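Local coordinates for thermotoga maritima TmcAL (Thermotoga maritima, PDB 5Y0T), which belongs to the HIGH nucleotidyl transferase family of the HUP clan and holds adenosine-5'-rp-alpha-thio-triphosphate in a pocket, at residues Pro12-Asn15 with Gly16-Tyr19; Ala24-Leu27 with Val28-Asp31; Leu70-Val73 with Phe74-Asp78; Ser105-Ile108 with Glu109-Gln112; Ile213-Leu216 with Met217-Lys220. One frame throughout, in Å; residues are numbered along the deposited sequence.

Followed from the N terminus, the five contacts come in series, and none encloses or crosses another. Each closes a single local turn. Contact 1 starts helix 15-28 after strand 3-8, and contact 2 ends the same helix before strand 32-38, with centres about 17 Å apart. Contact 3 turns the chain at the end of strand 66-70, in the buried middle of the molecule. Contact 4 starts helix 108-120 after strand 98-103. Contact 5 ends helix 210-218 and packs against contact 1: Ile-213 lies on His-14 and Pro-12, and Met-217 on Pro-12. Contacts 1 to 4 thus border strands of one sheet, while contact 5 lies on a helix and packs behind the start of helix 15-28.

Contact 1 (Pro12-Asn15 with Gly16-Tyr19); sequences PFHN and GHLY. With TAT (adenosine-5'-rp-alpha-thio-triphosphate), chain E.
The imidazoles of His-14 and His-17 form an offset stack, with ring planes 4° apart and centroids 3.5 Å apart. His-17 ND1 lies over the centre of the His-14 ring, and His-14 CE1 over that of His-17. Gly-16 and N7 of the bound adenosine-5'-rp-alpha-thio-triphosphate (TAT) lie at the edge of the His-14 ring. At the edge of the His-17 ring are Pro-12 O and TAT O3A. Residues 14-17 read HNGH. This is the HIGH-type motif of the family, at the start of helix 15-28, with His-14 as N-cap residue. The His-17 ring also turns an edge to the face of Phe-13, planes at 63°. His-17 CB sits over the centre of the Phe-13 ring, 3.8 Å from the centroid, as a CH-pi contact. Tyr-10 adds another ring to this cluster.

His-14 CG stands between its backbone N and carbonyl carbon (chi1 53°), which folds the imidazole back over His-17. His-14 N donates to His-17 ND1 at 3.0 Å, from slightly out of the ring plane. Leu-18 N closes the first turn on His-14 O at 3.1 Å. Both NE2 atoms then face the phosphates. His-17 NE2 donates to TAT O3A, the oxygen bridging PA and PB, at 3.2 Å. The adenine lies against the helix start, with Gly-16 O 3.5 Å from TAT C5. His-14 NE2 donates to TAT O1A, an oxygen on PG, at 3.0 Å.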
loop_
_atom_site.group_PDB
_atom_site.type_symbol
_atom_site.label_atom_id
_atom_site.label_comp_id
_atom_site.label_asym_id
_atom_site.label_seq_id
_atom_site.Cartn_x
_atom_site.Cartn_y
_atom_site.Cartn_z
ATOM N N PRO A 12 7.888 24.810 -7.438
ATOM C CA PRO A 12 8.613 24.888 -8.714
ATOM C C PRO A 12 9.796 25.885 -8.714
ATOM O O PRO A 12 9.996 26.615 -7.731
ATOM C CB PRO A 12 7.530 25.376 -9.671
ATOM C CG PRO A 12 6.804 26.403 -8.809
ATOM C CD PRO A 12 6.759 25.766 -7.409
ATOM N N PHE A 13 10.531 25.958 -9.831
ATOM C CA PHE A 13 11.626 26.931 -9.942
ATOM C C PHE A 13 10.981 28.284 -10.100
ATOM O O PHE A 13 10.286 28.512 -11.087
ATOM C CB PHE A 13 12.528 26.629 -11.144
ATOM C CG PHE A 13 13.795 27.447 -11.187
ATOM C CD1 PHE A 13 13.752 28.817 -11.429
ATOM C CD2 PHE A 13 15.026 26.842 -10.995
ATOM C CE1 PHE A 13 14.919 29.572 -11.472
ATOM C CE2 PHE A 13 16.198 27.595 -11.033
ATOM C CZ PHE A 13 16.140 28.954 -11.257
ATOM N N HIS A 14 11.228 29.199 -9.161
ATOM C CA HIS A 14 10.539 30.481 -9.219
ATOM C C HIS A 14 11.529 31.636 -9.251
ATOM O O HIS A 14 12.728 31.438 -9.393
ATOM C CB HIS A 14 9.548 30.644 -8.040
ATOM C CG HIS A 14 10.141 30.421 -6.678
ATOM N ND1 HIS A 14 11.329 30.994 -6.270
ATOM C CD2 HIS A 14 9.687 29.705 -5.617
ATOM C CE1 HIS A 14 11.582 30.637 -5.020
ATOM N NE2 HIS A 14 10.600 29.857 -4.601
ATOM N N ASN A 15 11.009 32.851 -9.176
ATOM C CA ASN A 15 11.870 34.025 -9.278
ATOM C C ASN A 15 12.900 34.119 -8.149
ATOM O O ASN A 15 14.020 34.584 -8.362
ATOM C CB ASN A 15 11.007 35.286 -9.323
ATOM C CG ASN A 15 10.226 35.396 -10.614
ATOM O OD1 ASN A 15 10.587 34.772 -11.621
ATOM N ND2 ASN A 15 9.155 36.191 -10.602
ATOM N N GLY A 16 12.520 33.673 -6.956
ATOM C CA GLY A 16 13.440 33.651 -5.832
ATOM C C GLY A 16 14.603 32.726 -6.119
ATOM O O GLY A 16 15.756 33.008 -5.779
ATOM N N HIS A 17 14.302 31.598 -6.747
ATOM C CA HIS A 17 15.345 30.652 -7.112
ATOM C C HIS A 17 16.283 31.235 -8.163
ATOM O O HIS A 17 17.485 30.991 -8.130
ATOM C CB HIS A 17 14.724 29.366 -7.630
ATOM C CG HIS A 17 13.971 28.604 -6.590
ATOM N ND1 HIS A 17 12.749 28.010 -6.841
ATOM C CD2 HIS A 17 14.264 28.334 -5.296
ATOM C CE1 HIS A 17 12.327 27.403 -5.748
ATOM N NE2 HIS A 17 13.224 27.584 -4.794
ATOM N N LEU A 18 15.735 31.994 -9.107
ATOM C CA LEU A 18 16.568 32.615 -10.130
ATOM C C LEU A 18 17.498 33.633 -9.455
ATOM O O LEU A 18 18.670 33.758 -9.795
ATOM C CB LEU A 18 15.714 33.300 -11.206
ATOM C CG LEU A 18 16.541 33.976 -12.317
ATOM C CD1 LEU A 18 17.516 32.983 -12.951
ATOM C CD2 LEU A 18 15.660 34.615 -13.380
ATOM N N TYR A 19 16.939 34.352 -8.492
ATOM C CA TYR A 19 17.663 35.358 -7.727
ATOM C C TYR A 19 18.859 34.750 -7.004
ATOM O O TYR A 19 19.967 35.271 -7.098
ATOM C CB TYR A 19 16.702 36.007 -6.743
ATOM C CG TYR A 19 17.204 37.235 -6.014
ATOM C CD1 TYR A 19 17.295 38.467 -6.654
ATOM C CD2 TYR A 19 17.524 37.167 -4.667
ATOM C CE1 TYR A 19 17.712 39.595 -5.974
ATOM C CE2 TYR A 19 17.935 38.298 -3.969
ATOM C CZ TYR A 19 18.034 39.502 -4.630
ATOM O OH TYR A 19 18.435 40.618 -3.928
HETATM N N1 TAT E . 15.727 34.887 -2.229
HETATM C C2 TAT E . 16.977 34.386 -2.214
HETATM N N3 TAT E . 17.249 33.070 -2.261
HETATM C C4 TAT E . 16.246 32.161 -2.330
HETATM C C5 TAT E . 14.857 32.628 -2.370
HETATM C C6 TAT E . 14.641 34.093 -2.307
HETATM N N6 TAT E . 13.391 34.614 -2.332
HETATM N N7 TAT E . 14.079 31.529 -2.449
HETATM C C8 TAT E . 14.896 30.443 -2.470
HETATM N N9 TAT E . 16.186 30.829 -2.399
HETATM P PA TAT E . 14.968 25.509 -2.647
HETATM P PB TAT E . 13.278 26.899 -0.685
HETATM P PG TAT E . 10.784 28.360 -0.639
HETATM C "C1'" TAT E . 17.362 29.930 -2.379
HETATM O O1A TAT E . 10.227 29.321 -1.675
HETATM O O1B TAT E . 12.670 25.966 0.318
HETATM S S1G TAT E . 15.939 24.415 -1.364
HETATM C "C2'" TAT E . 17.262 28.970 -1.194
HETATM O "O2'" TAT E . 17.648 29.592 0.032
HETATM O O2A TAT E . 14.599 24.883 -3.981
HETATM O O2B TAT E . 14.413 27.795 -0.260
HETATM O O2G TAT E . 9.891 27.154 -0.420
HETATM C "C3'" TAT E . 18.188 27.854 -1.627
HETATM O "O3'" TAT E . 19.556 28.160 -1.301
HETATM O O3A TAT E . 13.585 26.082 -2.041
HETATM O O3B TAT E . 12.114 27.801 -1.363
HETATM O O3G TAT E . 11.283 28.977 0.646
HETATM C "C4'" TAT E . 18.022 27.844 -3.144
HETATM O "O4'" TAT E . 17.413 29.085 -3.523
HETATM C "C5'" TAT E . 17.121 26.697 -3.612
HETATM O "O5'" TAT E . 15.865 26.811 -2.942
#

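Contact 2 (Ala24-Leu27 with Val28-Asp31); sequences AREL and VKPD
Val-28 and Ala-24 make the tight part of this helix end. Val-28 N donates to Ala-24 O at 3.1 Å in a nearly straight bond. Val-28 CB also rests 3.5 Å from Ala-24 O. One residue on, Lys-29 N reaches Arg-25 O at 2.7 Å, with the N-H bent well away from the line. Lys-29 then leaves helical geometry with a positive phi of 51°. The next residue is a proline, which has no N-H to offer. Its ring sits beside the last turn instead, with Pro-30 CD 3.2 Å from Arg-25 O.

The other side is loose and faces solvent. The Lys-29 chain is extended as far as CE, then bends at its last torsion (chi4 -43°), which brings NZ back to Glu-26. NZ makes a weak hydrogen bond to Glu-26 O. Its salt bridge to Glu-26 OE1 is long, at 3.9 Å. A water fills in: it donates to Glu-26 OE1 at 2.7 Å and accepts from Lys-29 NZ at 2.9 Å.

The buried side lies on the sheet. Ala-24 and Val-28 touch strand 98-103, while Ala-24, Arg-25 and Pro-30 touch Leu-4 of strand 3-8. The turn leads from helix 15-28 into strand 32-38, completing a beta-alpha-beta unit with strand 3-8.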
loop_
_atom_site.group_PDB
_atom_site.type_symbol
_atom_site.label_atom_id
_atom_site.label_comp_id
_atom_site.label_asym_id
_atom_site.label_seq_id
_atom_site.Cartn_x
_atom_site.Cartn_y
_atom_site.Cartn_z
ATOM N N ALA A 24 24.551 33.703 -6.623
ATOM C CA ALA A 24 25.593 32.747 -6.300
ATOM C C ALA A 24 26.669 32.736 -7.365
ATOM O O ALA A 24 27.856 32.713 -7.050
ATOM C CB ALA A 24 24.983 31.337 -6.155
ATOM N N ARG A 25 26.250 32.720 -8.631
ATOM C CA ARG A 25 27.205 32.645 -9.738
ATOM C C ARG A 25 28.028 33.926 -9.827
ATOM O O ARG A 25 29.237 33.885 -10.067
ATOM C CB ARG A 25 26.470 32.361 -11.069
ATOM C CG ARG A 25 25.862 30.917 -11.100
ATOM C CD ARG A 25 24.927 30.722 -12.304
ATOM N NE ARG A 25 25.642 30.897 -13.567
ATOM C CZ ARG A 25 25.091 31.385 -14.673
ATOM N NH1 ARG A 25 23.812 31.752 -14.672
ATOM N NH2 ARG A 25 25.820 31.502 -15.781
ATOM N N GLU A 26 27.373 35.063 -9.636
ATOM C CA GLU A 26 28.058 36.346 -9.734
ATOM C C GLU A 26 29.009 36.583 -8.551
ATOM O O GLU A 26 30.038 37.233 -8.692
ATOM C CB GLU A 26 27.031 37.480 -9.819
ATOM C CG GLU A 26 26.219 37.476 -11.116
ATOM C CD GLU A 26 27.076 37.802 -12.352
ATOM O OE1 GLU A 26 28.175 38.394 -12.205
ATOM O OE2 GLU A 26 26.648 37.466 -13.472
ATOM N N LEU A 27 28.640 36.078 -7.381
ATOM C CA LEU A 27 29.503 36.152 -6.204
ATOM C C LEU A 27 30.772 35.314 -6.374
ATOM O O LEU A 27 31.888 35.817 -6.207
ATOM C CB LEU A 27 28.738 35.692 -4.962
ATOM C CG LEU A 27 29.562 35.556 -3.670
ATOM C CD1 LEU A 27 29.958 36.917 -3.153
ATOM C CD2 LEU A 27 28.784 34.784 -2.617
ATOM N N VAL A 28 30.586 34.031 -6.672
ATOM C CA VAL A 28 31.678 33.059 -6.719
ATOM C C VAL A 28 32.446 33.078 -8.046
ATOM O O VAL A 28 33.633 32.749 -8.084
ATOM C CB VAL A 28 31.112 31.643 -6.428
ATOM C CG1 VAL A 28 32.132 30.537 -6.702
ATOM C CG2 VAL A 28 30.621 31.597 -4.972
ATOM N N LYS A 29 31.774 33.494 -9.122
ATOM C CA LYS A 29 32.364 33.450 -10.472
ATOM C C LYS A 29 32.937 32.076 -10.794
ATOM O O LYS A 29 34.119 31.942 -11.131
ATOM C CB LYS A 29 33.446 34.522 -10.617
ATOM C CG LYS A 29 32.879 35.924 -10.435
ATOM C CD LYS A 29 33.911 37.004 -10.631
ATOM C CE LYS A 29 33.256 38.358 -10.436
ATOM N NZ LYS A 29 31.917 38.399 -11.114
ATOM N N PRO A 30 32.091 31.046 -10.703
ATOM C CA PRO A 30 32.581 29.689 -10.959
ATOM C C PRO A 30 32.751 29.415 -12.450
ATOM O O PRO A 30 32.151 30.094 -13.302
ATOM C CB PRO A 30 31.482 28.805 -10.362
ATOM C CG PRO A 30 30.205 29.605 -10.629
ATOM C CD PRO A 30 30.626 31.087 -10.536
ATOM N N ASP A 31 33.584 28.427 -12.761
ATOM C CA ASP A 31 33.735 27.954 -14.134
ATOM C C ASP A 31 32.524 27.092 -14.521
ATOM O O ASP A 31 32.102 27.087 -15.673
ATOM C CB ASP A 31 35.048 27.170 -14.283
ATOM C CG ASP A 31 36.269 28.041 -14.040
ATOM O OD1 ASP A 31 36.905 27.939 -12.967
ATOM O OD2 ASP A 31 36.563 28.867 -14.908
HETATM O O HOH W 1 29.602 40.139 -10.756
#

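Contact 3 (Leu70-Val73 with Phe74-Asp78); sequences LPVV and FATQD
Pro-71 O accepts from both Phe-74 N and Ala-75 N, each at 2.9 Å, so the chain winds into one short helical turn, 72-75. Pro-71 is its N-cap residue. The turn follows strand 66-70, which runs parallel to strand 32-38 in the Rossmann-like sheet expected of the HUP clan.

Phe-74 carries the apolar side. Val-73 CG1 lies over one face of its ring, 3.8 Å from the centroid but offset toward the rim. Both side chains point the same way. Leu-70 crosses Phe-74 at about a right angle, with CD1 3.7 Å from Phe-74 CB. Its other methyl, CD2, packs on Ala-75. Pro-71 CB comes obliquely to Phe-74 CD2. Ser-329 and Asn-330 of helix 323-332, and Pro-334, also touch the Phe-74 side chain.

On the polar side, backbone carbonyls of these buried residues find side-chain donors. Val-72 O is gripped twice by Thr-76, from opposite faces of its plane: by N at 3.1 Å and by OG1 at 2.8 Å. OG1 gets there because it sits between the backbone N and carbonyl carbon of Thr-76 (chi1 57°). Gln-77 is held at both ends of its amide. OE1 accepts from Asn-330 ND2. NE2 donates to Val-73 O at 2.9 Å, and that oxygen lies close to the plane of the amide.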
loop_
_atom_site.group_PDB
_atom_site.type_symbol
_atom_site.label_atom_id
_atom_site.label_comp_id
_atom_site.label_asym_id
_atom_site.label_seq_id
_atom_site.Cartn_x
_atom_site.Cartn_y
_atom_site.Cartn_z
ATOM N N LEU A 70 19.463 14.250 -5.504
ATOM C CA LEU A 70 19.663 13.963 -4.082
ATOM C C LEU A 70 18.827 12.721 -3.785
ATOM O O LEU A 70 17.611 12.759 -3.942
ATOM C CB LEU A 70 19.222 15.154 -3.223
ATOM C CG LEU A 70 19.236 14.987 -1.688
ATOM C CD1 LEU A 70 20.653 14.709 -1.214
ATOM C CD2 LEU A 70 18.674 16.215 -1.002
ATOM N N PRO A 71 19.469 11.599 -3.404
ATOM C CA PRO A 71 18.662 10.377 -3.242
ATOM C C PRO A 71 17.503 10.547 -2.272
ATOM O O PRO A 71 17.621 11.297 -1.295
ATOM C CB PRO A 71 19.684 9.354 -2.712
ATOM C CG PRO A 71 20.971 9.786 -3.425
ATOM C CD PRO A 71 20.912 11.322 -3.307
ATOM N N VAL A 72 16.400 9.861 -2.553
ATOM C CA VAL A 72 15.166 9.967 -1.762
ATOM C C VAL A 72 15.396 9.826 -0.259
ATOM O O VAL A 72 14.769 10.516 0.540
ATOM C CB VAL A 72 14.133 8.897 -2.199
ATOM C CG1 VAL A 72 12.918 8.887 -1.259
ATOM C CG2 VAL A 72 13.712 9.127 -3.654
ATOM N N VAL A 73 16.292 8.927 0.131
ATOM C CA VAL A 73 16.495 8.680 1.546
ATOM C C VAL A 73 16.988 9.946 2.277
ATOM O O VAL A 73 16.757 10.088 3.475
ATOM C CB VAL A 73 17.485 7.492 1.766
ATOM C CG1 VAL A 73 18.901 7.827 1.209
ATOM C CG2 VAL A 73 17.516 7.089 3.231
ATOM N N PHE A 74 17.729 10.815 1.579
ATOM C CA PHE A 74 18.091 12.149 2.102
ATOM C C PHE A 74 17.090 13.252 1.791
ATOM O O PHE A 74 16.821 14.106 2.635
ATOM C CB PHE A 74 19.477 12.548 1.597
ATOM C CG PHE A 74 20.509 11.490 1.856
ATOM C CD1 PHE A 74 20.918 11.221 3.152
ATOM C CD2 PHE A 74 21.012 10.715 0.812
ATOM C CE1 PHE A 74 21.849 10.213 3.408
ATOM C CE2 PHE A 74 21.947 9.713 1.055
ATOM C CZ PHE A 74 22.358 9.459 2.355
ATOM N N ALA A 75 16.573 13.251 0.562
ATOM C CA ALA A 75 15.691 14.328 0.097
ATOM C C ALA A 75 14.441 14.493 0.960
ATOM O O ALA A 75 13.880 15.589 1.054
ATOM C CB ALA A 75 15.288 14.077 -1.385
ATOM N N THR A 76 13.963 13.387 1.532
ATOM C CA THR A 76 12.783 13.416 2.378
ATOM C C THR A 76 13.060 13.420 3.882
ATOM O O THR A 76 12.136 13.202 4.661
ATOM C CB THR A 76 11.835 12.245 2.048
ATOM O OG1 THR A 76 12.535 11.009 2.193
ATOM C CG2 THR A 76 11.328 12.389 0.602
ATOM N N GLN A 77 14.312 13.564 4.304
ATOM C CA GLN A 77 14.576 13.639 5.749
ATOM C C GLN A 77 14.434 15.045 6.295
ATOM O O GLN A 77 14.320 16.004 5.533
ATOM C CB GLN A 77 15.982 13.142 6.073
ATOM C CG GLN A 77 16.096 11.655 6.213
ATOM C CD GLN A 77 17.454 11.249 6.719
ATOM O OE1 GLN A 77 17.767 11.433 7.892
ATOM N NE2 GLN A 77 18.281 10.693 5.827
ATOM N N ASP A 78 14.545 15.176 7.617
ATOM C CA ASP A 78 14.588 16.493 8.231
ATOM C C ASP A 78 15.912 17.131 7.849
ATOM O O ASP A 78 16.733 16.504 7.167
ATOM C CB ASP A 78 14.420 16.416 9.764
ATOM C CG ASP A 78 15.496 15.570 10.456
ATOM O OD1 ASP A 78 16.602 15.357 9.903
ATOM O OD2 ASP A 78 15.232 15.121 11.589
#

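Contact 4 (Ser105-Ile108 with Glu109-Gln112); sequences SNDI and EFLQ
Asp-107 OD1 accepts from Phe-110 N at 3.2 Å. The N-H is well aimed, at 164°, but it meets the oxygen from above the carboxylate plane. Asp-107 CG is anti to the backbone N (chi1 -170°), which carries the carboxylate over the start of the helix. A water also bridges here. It donates to Asp-107 OD1 at 2.6 Å and accepts from Glu-109 N at 3.1 Å. The carboxylate therefore serves two N-H groups of the first turn, one directly and one through water. It also packs on Phe-110, with OD2 3.5 Å from Phe-110 CB. The Asp-107 side chain crosses that of Phe-110 at about a right angle.

The backbone closes the turn behind this. Gln-112 N bonds to Ile-108 O at 2.9 Å, and Leu-111 N makes a weak bond to Asp-107 O. Gln-112 lies obliquely across Ile-108, with NE2 3.6 Å from Ile-108 CG1.

Further out, Lys-163 and Ser-105 hold Asp-107. OD2 forms a salt bridge with Lys-163, whose ammonium also makes a cation-pi contact with the Phe-110 ring. Ser-105 OG accepts from Asp-107 N at 3.2 Å and is itself bonded to Asp-169. Leu-111 packs on helix 167-182 and Phe-101. An ST turn at Ser-105 thus leads from strand 98-103 into an aspartate N-cap of helix 108-120.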
loop_
_atom_site.group_PDB
_atom_site.type_symbol
_atom_site.label_atom_id
_atom_site.label_comp_id
_atom_site.label_asym_id
_atom_site.label_seq_id
_atom_site.Cartn_x
_atom_site.Cartn_y
_atom_site.Cartn_z
ATOM N N SER A 105 19.534 35.591 7.665
ATOM C CA SER A 105 20.443 36.547 8.298
ATOM C C SER A 105 21.534 37.039 7.351
ATOM O O SER A 105 22.037 38.143 7.519
ATOM C CB SER A 105 21.098 35.934 9.532
ATOM O OG SER A 105 21.944 34.868 9.142
ATOM N N ASN A 106 21.901 36.196 6.380
ATOM C CA ASN A 106 23.061 36.436 5.510
ATOM C C ASN A 106 24.337 36.629 6.346
ATOM O O ASN A 106 25.194 37.471 6.040
ATOM C CB ASN A 106 22.822 37.657 4.604
ATOM C CG ASN A 106 23.801 37.723 3.438
ATOM O OD1 ASN A 106 24.264 36.694 2.941
ATOM N ND2 ASN A 106 24.142 38.939 3.016
ATOM N N ASP A 107 24.431 35.880 7.442
ATOM C CA ASP A 107 25.591 35.980 8.322
ATOM C C ASP A 107 26.353 34.654 8.333
ATOM O O ASP A 107 26.097 33.802 9.189
ATOM C CB ASP A 107 25.094 36.338 9.730
ATOM C CG ASP A 107 26.207 36.713 10.690
ATOM O OD1 ASP A 107 27.391 36.440 10.399
ATOM O OD2 ASP A 107 25.870 37.270 11.762
ATOM N N ILE A 108 27.383 34.536 7.498
ATOM C CA ILE A 108 28.025 33.239 7.305
ATOM C C ILE A 108 28.921 32.929 8.501
ATOM O O ILE A 108 29.085 31.772 8.890
ATOM C CB ILE A 108 28.861 33.190 6.001
ATOM C CG1 ILE A 108 29.476 31.807 5.806
ATOM C CG2 ILE A 108 29.948 34.273 6.002
ATOM C CD1 ILE A 108 28.471 30.735 5.448
ATOM N N GLU A 109 29.491 33.975 9.085
ATOM C CA GLU A 109 30.389 33.814 10.225
ATOM C C GLU A 109 29.646 33.253 11.430
ATOM O O GLU A 109 30.158 32.375 12.116
ATOM C CB GLU A 109 31.050 35.141 10.591
ATOM C CG GLU A 109 32.036 35.636 9.554
ATOM C CD GLU A 109 33.164 36.440 10.173
ATOM O OE1 GLU A 109 33.237 36.504 11.423
ATOM O OE2 GLU A 109 33.977 37.005 9.409
ATOM N N PHE A 110 28.434 33.750 11.668
ATOM C CA PHE A 110 27.605 33.215 12.748
ATOM C C PHE A 110 27.301 31.731 12.514
ATOM O O PHE A 110 27.438 30.904 13.426
ATOM C CB PHE A 110 26.297 34.013 12.900
ATOM C CG PHE A 110 25.273 33.320 13.769
ATOM C CD1 PHE A 110 25.418 33.292 15.145
ATOM C CD2 PHE A 110 24.186 32.672 13.203
ATOM C CE1 PHE A 110 24.489 32.636 15.950
ATOM C CE2 PHE A 110 23.259 32.010 13.992
ATOM C CZ PHE A 110 23.410 31.994 15.375
ATOM N N LEU A 111 26.931 31.377 11.285
ATOM C CA LEU A 111 26.546 29.991 10.997
ATOM C C LEU A 111 27.742 29.044 11.135
ATOM O O LEU A 111 27.611 27.917 11.610
ATOM C CB LEU A 111 25.951 29.882 9.596
ATOM C CG LEU A 111 24.735 30.776 9.350
ATOM C CD1 LEU A 111 24.197 30.555 7.937
ATOM C CD2 LEU A 111 23.656 30.499 10.389
ATOM N N GLN A 112 28.911 29.512 10.719
ATOM C CA GLN A 112 30.119 28.709 10.842
ATOM C C GLN A 112 30.510 28.497 12.304
ATOM O O GLN A 112 30.953 27.405 12.670
ATOM C CB GLN A 112 31.277 29.357 10.066
ATOM C CG GLN A 112 31.294 28.951 8.581
ATOM C CD GLN A 112 32.164 29.849 7.729
ATOM O OE1 GLN A 112 32.779 30.798 8.228
ATOM N NE2 GLN A 112 32.219 29.558 6.429
HETATM O O HOH W 2 29.072 36.975 8.458
#

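Contact 5 (Ile213-Leu216 with Met217-Lys220); sequences IRNL and MREK
Arg-218 lies back along the turn of helix that includes Arg-214 and Asn-215. Its CB starts 3.4 Å from Asn-215 O. CG follows at 3.6 Å from Arg-214 O, the oxygen that also accepts from Arg-218 N. The chain is extended from CG to NE, and CD passes 3.7 Å from Asn-215 OD1. NH1 then makes a weak hydrogen bond to the same OD1 at 3.0 Å, with a bent N-H angle of 122°. The amide and guanidinium planes are 64° apart, so the two groups do not lie flat together.

The helix ends just beyond. Glu-219 N bonds to Asn-215 O. Lys-220 has a positive phi of 55° and ends helix 210-218 in a Schellman motif. Its N also bonds to Met-217 O at 2.8 Å.

At the tip, NH1 also donates to a water at 3.0 Å. That water accepts from Arg-214 NE at 2.8 Å and lies in the planes of both guanidinium groups. Arg-218 NH2 forms a salt bridge with Glu-251. Arg-214 NH2 forms one with Glu-46, and its NH1 a hydrogen bond to Asn-11 O. On the buried side Met-217 CE touches Ile-213 CG2 at 3.9 Å, and Trp-222 and Val-225 of helix 222-228 touch Met-217.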
loop_
_atom_site.group_PDB
_atom_site.type_symbol
_atom_site.label_atom_id
_atom_site.label_comp_id
_atom_site.label_asym_id
_atom_site.label_seq_id
_atom_site.Cartn_x
_atom_site.Cartn_y
_atom_site.Cartn_z
ATOM N N ILE A 213 3.037 29.450 -4.349
ATOM C CA ILE A 213 2.844 29.288 -5.788
ATOM C C ILE A 213 2.101 27.997 -6.100
ATOM O O ILE A 213 1.229 27.963 -6.976
ATOM C CB ILE A 213 4.191 29.333 -6.536
ATOM C CG1 ILE A 213 4.805 30.728 -6.380
ATOM C CG2 ILE A 213 4.009 29.012 -8.026
ATOM C CD1 ILE A 213 6.269 30.759 -6.770
ATOM N N ARG A 214 2.422 26.938 -5.370
ATOM C CA ARG A 214 1.686 25.694 -5.534
ATOM C C ARG A 214 0.216 25.905 -5.165
ATOM O O ARG A 214 -0.672 25.326 -5.783
ATOM C CB ARG A 214 2.312 24.575 -4.695
ATOM C CG ARG A 214 3.682 24.128 -5.216
ATOM C CD ARG A 214 4.114 22.773 -4.627
ATOM N NE ARG A 214 4.097 22.776 -3.162
ATOM C CZ ARG A 214 5.078 23.239 -2.391
ATOM N NH1 ARG A 214 6.168 23.760 -2.929
ATOM N NH2 ARG A 214 4.963 23.188 -1.070
ATOM N N ASN A 215 -0.055 26.751 -4.175
ATOM C CA ASN A 215 -1.444 27.027 -3.820
ATOM C C ASN A 215 -2.143 27.864 -4.883
ATOM O O ASN A 215 -3.350 27.717 -5.106
ATOM C CB ASN A 215 -1.537 27.727 -2.455
ATOM C CG ASN A 215 -1.328 26.766 -1.305
ATOM O OD1 ASN A 215 -1.423 25.551 -1.481
ATOM N ND2 ASN A 215 -1.049 27.300 -0.122
ATOM N N LEU A 216 -1.388 28.744 -5.538
ATOM C CA LEU A 216 -1.929 29.491 -6.669
ATOM C C LEU A 216 -2.330 28.537 -7.795
ATOM O O LEU A 216 -3.372 28.722 -8.422
ATOM C CB LEU A 216 -0.920 30.522 -7.181
ATOM C CG LEU A 216 -0.654 31.750 -6.306
ATOM C CD1 LEU A 216 0.492 32.558 -6.881
ATOM C CD2 LEU A 216 -1.907 32.624 -6.160
ATOM N N MET A 217 -1.509 27.520 -8.053
ATOM C CA MET A 217 -1.880 26.501 -9.045
ATOM C C MET A 217 -3.192 25.799 -8.681
ATOM O O MET A 217 -4.074 25.681 -9.534
ATOM C CB MET A 217 -0.772 25.473 -9.201
ATOM C CG MET A 217 0.527 26.057 -9.784
ATOM S SD MET A 217 1.724 24.734 -9.963
ATOM C CE MET A 217 3.272 25.626 -9.829
ATOM N N ARG A 218 -3.317 25.347 -7.429
ATOM C CA ARG A 218 -4.568 24.741 -6.932
ATOM C C ARG A 218 -5.795 25.599 -7.216
ATOM O O ARG A 218 -6.853 25.090 -7.603
ATOM C CB ARG A 218 -4.503 24.482 -5.420
ATOM C CG ARG A 218 -3.539 23.377 -4.996
ATOM C CD ARG A 218 -3.538 23.203 -3.476
ATOM N NE ARG A 218 -2.869 21.962 -3.074
ATOM C CZ ARG A 218 -1.583 21.867 -2.737
ATOM N NH1 ARG A 218 -0.816 22.947 -2.740
ATOM N NH2 ARG A 218 -1.064 20.687 -2.392
ATOM N N GLU A 219 -5.647 26.905 -7.019
ATOM C CA GLU A 219 -6.747 27.839 -7.204
ATOM C C GLU A 219 -6.871 28.258 -8.660
ATOM O O GLU A 219 -7.691 29.118 -9.001
ATOM C CB GLU A 219 -6.558 29.074 -6.328
ATOM C CG GLU A 219 -6.568 28.779 -4.848
ATOM C CD GLU A 219 -6.377 30.025 -4.018
ATOM O OE1 GLU A 219 -6.881 31.094 -4.426
ATOM O OE2 GLU A 219 -5.721 29.938 -2.960
ATOM N N LYS A 220 -6.021 27.674 -9.497
ATOM C CA LYS A 220 -5.988 27.974 -10.920
ATOM C C LYS A 220 -5.810 29.461 -11.194
ATOM O O LYS A 220 -6.427 30.005 -12.113
ATOM C CB LYS A 220 -7.262 27.451 -11.594
ATOM C CG LYS A 220 -7.290 25.933 -11.690
ATOM C CD LYS A 220 -8.669 25.371 -11.408
ATOM C CE LYS A 220 -8.654 23.845 -11.484
ATOM N NZ LYS A 220 -8.315 23.367 -12.853
HETATM O O HOH W 3 1.873 22.320 -1.450
#